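Local coordinates for DUF305 domain-containing protein (Deinococcus radiodurans R1, PDB 3BT5) that is of unknown function and belongs to the DUF305 family, with a helical-bundle chain that is placed in the ferritin-like clan, at residues 85-91 / 110-114. Numbering follows the deposited sequence. Where two conformers were deposited one is given.
Sequences GMASEAE and LMIRH
Arg113 reaches out from helix 100-122 and, in the conformer described here, meets Glu91, in the first turn of helix 89-97, through a two-pronged salt bridge. Arg113 NH2 gives the strong prong, 2.8 Å to Glu91 OE1, while Arg113 NH1 to Glu91 OE2 is weak at 3.3 Å. CG of Arg113 stands anti to the backbone N (chi1 -170°) and the chain bends at chi3 (62°), which brings the edge of the guanidinium up to the carboxylate, the two planes 29° apart. NH2 comes in on the syn side of OE1. On the anti side of Glu91 OE1, Ser88 N donates a nearly straight bond of 2.8 Å. Ser88 OG accepts from Glu91 N in return. Two donors therefore grip OE1 and fix the carboxylate's rotation; Leu110 CD2 lies over one carboxylate face, 3.7 Å from Glu91 CD. With an alanine here instead of Glu91, the Arg113 guanidinium would probably lose its charged mate and Ser88 N its acceptor. Farther along, one water donates to Gly85 O and Leu110 O and accepts a weak bond from Arg113 NH2. His114 CA makes a CA-H...O contact of 3.2 Å with Gly85 O; His114 NE2 bonds to His23 O in helix 11-37. A CB on Gly85 would run into Arg113 O. Gly85, at positive phi, closes helix 78-83 with a Schellman motif and a Ser88–Glu91 capping box starts the next, the linker strapped to a long helix of an all-helical bundle.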
loop_
_atom_site.group_PDB
_atom_site.type_symbol
_atom_site.label_atom_id
_atom_site.label_comp_id
_atom_site.label_asym_id
_atom_site.label_seq_id
_atom_site.Cartn_x
_atom_site.Cartn_y
_atom_site.Cartn_z
ATOM N N GLY A 85 -3.619 3.498 -8.195
ATOM C CA GLY A 85 -4.530 3.550 -7.048
ATOM C C GLY A 85 -3.990 4.331 -5.869
ATOM O O GLY A 85 -4.661 4.370 -4.821
ATOM N N MET A 86 -2.796 4.931 -6.017
ATOM C CA MET A 86 -2.265 5.780 -4.947
ATOM C C MET A 86 -3.101 7.048 -4.774
ATOM O O MET A 86 -3.723 7.521 -5.720
ATOM C CB MET A 86 -0.812 6.122 -5.196
ATOM C CG MET A 86 0.044 4.861 -5.206
ATOM S SD MET A 86 1.764 5.108 -5.638
ATOM C CE MET A 86 2.309 5.939 -4.176
ATOM N N ALA A 87 -3.152 7.572 -3.550
ATOM C CA ALA A 87 -3.868 8.803 -3.274
ATOM C C ALA A 87 -3.091 9.996 -3.812
ATOM O O ALA A 87 -1.850 10.004 -3.781
ATOM C CB ALA A 87 -4.056 8.942 -1.758
ATOM N N SER A 88 -3.814 11.028 -4.277
ATOM C CA SER A 88 -3.121 12.211 -4.727
ATOM C C SER A 88 -2.606 13.000 -3.513
ATOM O O SER A 88 -3.012 12.801 -2.357
ATOM C CB SER A 88 -4.059 13.076 -5.555
ATOM O OG SER A 88 -5.037 13.635 -4.692
ATOM N N GLU A 89 -1.753 13.962 -3.808
ATOM C CA GLU A 89 -1.309 14.911 -2.824
ATOM C C GLU A 89 -2.482 15.538 -2.034
ATOM O O GLU A 89 -2.477 15.593 -0.790
ATOM C CB GLU A 89 -0.477 15.969 -3.576
ATOM C CG GLU A 89 0.140 17.048 -2.756
ATOM C CD GLU A 89 1.192 17.825 -3.566
ATOM O OE1 GLU A 89 2.402 17.587 -3.380
ATOM O OE2 GLU A 89 0.797 18.624 -4.427
ATOM N N ALA A 90 -3.483 16.023 -2.761
ATOM C CA ALA A 90 -4.670 16.597 -2.141
ATOM C C ALA A 90 -5.424 15.574 -1.296
ATOM O O ALA A 90 -5.879 15.893 -0.170
ATOM C CB ALA A 90 -5.585 17.183 -3.183
ATOM N N GLU A 91 -5.573 14.356 -1.818
ATOM C CA GLU A 91 -6.340 13.348 -1.086
ATOM C C GLU A 91 -5.669 13.007 0.229
ATOM O O GLU A 91 -6.336 12.819 1.258
ATOM C CB GLU A 91 -6.526 12.101 -1.960
ATOM C CG GLU A 91 -7.568 12.315 -3.052
ATOM C CD GLU A 91 -7.642 11.177 -4.041
ATOM O OE1 GLU A 91 -6.609 10.527 -4.302
ATOM O OE2 GLU A 91 -8.738 10.948 -4.595
ATOM N N LEU A 110 -9.701 5.555 0.400
ATOM C CA LEU A 110 -8.409 5.697 -0.240
ATOM C C LEU A 110 -7.582 4.450 -0.058
ATOM O O LEU A 110 -6.904 4.025 -0.989
ATOM C CB LEU A 110 -7.644 6.910 0.324
ATOM C CG LEU A 110 -8.267 8.282 0.001
ATOM C CD1 LEU A 110 -7.530 9.351 0.780
ATOM C CD2 LEU A 110 -8.204 8.563 -1.523
ATOM N N MET A 111 -7.608 3.861 1.135
ATOM C CA MET A 111 -6.784 2.673 1.339
ATOM C C MET A 111 -7.333 1.480 0.563
ATOM O O MET A 111 -6.559 0.669 0.063
ATOM C CB MET A 111 -6.660 2.341 2.827
ATOM C CG MET A 111 -5.607 1.265 3.116
ATOM S SD MET A 111 -3.881 1.855 2.987
ATOM C CE MET A 111 -3.781 2.811 4.501
ATOM N N ILE A 112 -8.654 1.368 0.443
ATOM C CA ILE A 112 -9.203 0.320 -0.410
ATOM C C ILE A 112 -8.741 0.469 -1.858
ATOM O O ILE A 112 -8.299 -0.501 -2.468
ATOM C CB ILE A 112 -10.758 0.264 -0.336
ATOM C CG1 ILE A 112 -11.208 -0.255 1.036
ATOM C CG2 ILE A 112 -11.334 -0.575 -1.500
ATOM C CD1 ILE A 112 -12.692 0.077 1.334
ATOM N N ARG A 113 -8.823 1.679 -2.410
ATOM C CA ARG A 113 -8.434 1.864 -3.801
ATOM C C ARG A 113 -6.939 1.594 -3.970
ATOM O O ARG A 113 -6.500 0.986 -4.962
ATOM C CB ARG A 113 -8.815 3.280 -4.269
ATOM C CG ARG A 113 -8.676 3.504 -5.783
ATOM C CD ARG A 113 -8.921 4.966 -6.146
ATOM N NE ARG A 113 -7.929 5.830 -5.520
ATOM C CZ ARG A 113 -8.053 7.138 -5.310
ATOM N NH1 ARG A 113 -9.164 7.803 -5.611
ATOM N NH2 ARG A 113 -7.071 7.778 -4.768
ATOM N N HIS A 114 -6.167 2.042 -2.995
ATOM C CA HIS A 114 -4.741 1.799 -2.947
ATOM C C HIS A 114 -4.441 0.296 -3.006
ATOM O O HIS A 114 -3.630 -0.173 -3.830
ATOM C CB HIS A 114 -4.219 2.450 -1.671
ATOM C CG HIS A 114 -2.834 2.085 -1.287
ATOM N ND1 HIS A 114 -2.528 0.897 -0.664
ATOM C CD2 HIS A 114 -1.664 2.767 -1.416
ATOM C CE1 HIS A 114 -1.230 0.856 -0.424
ATOM N NE2 HIS A 114 -0.683 1.981 -0.868
HETATM O O HOH W 1 -6.104 5.893 -3.027
#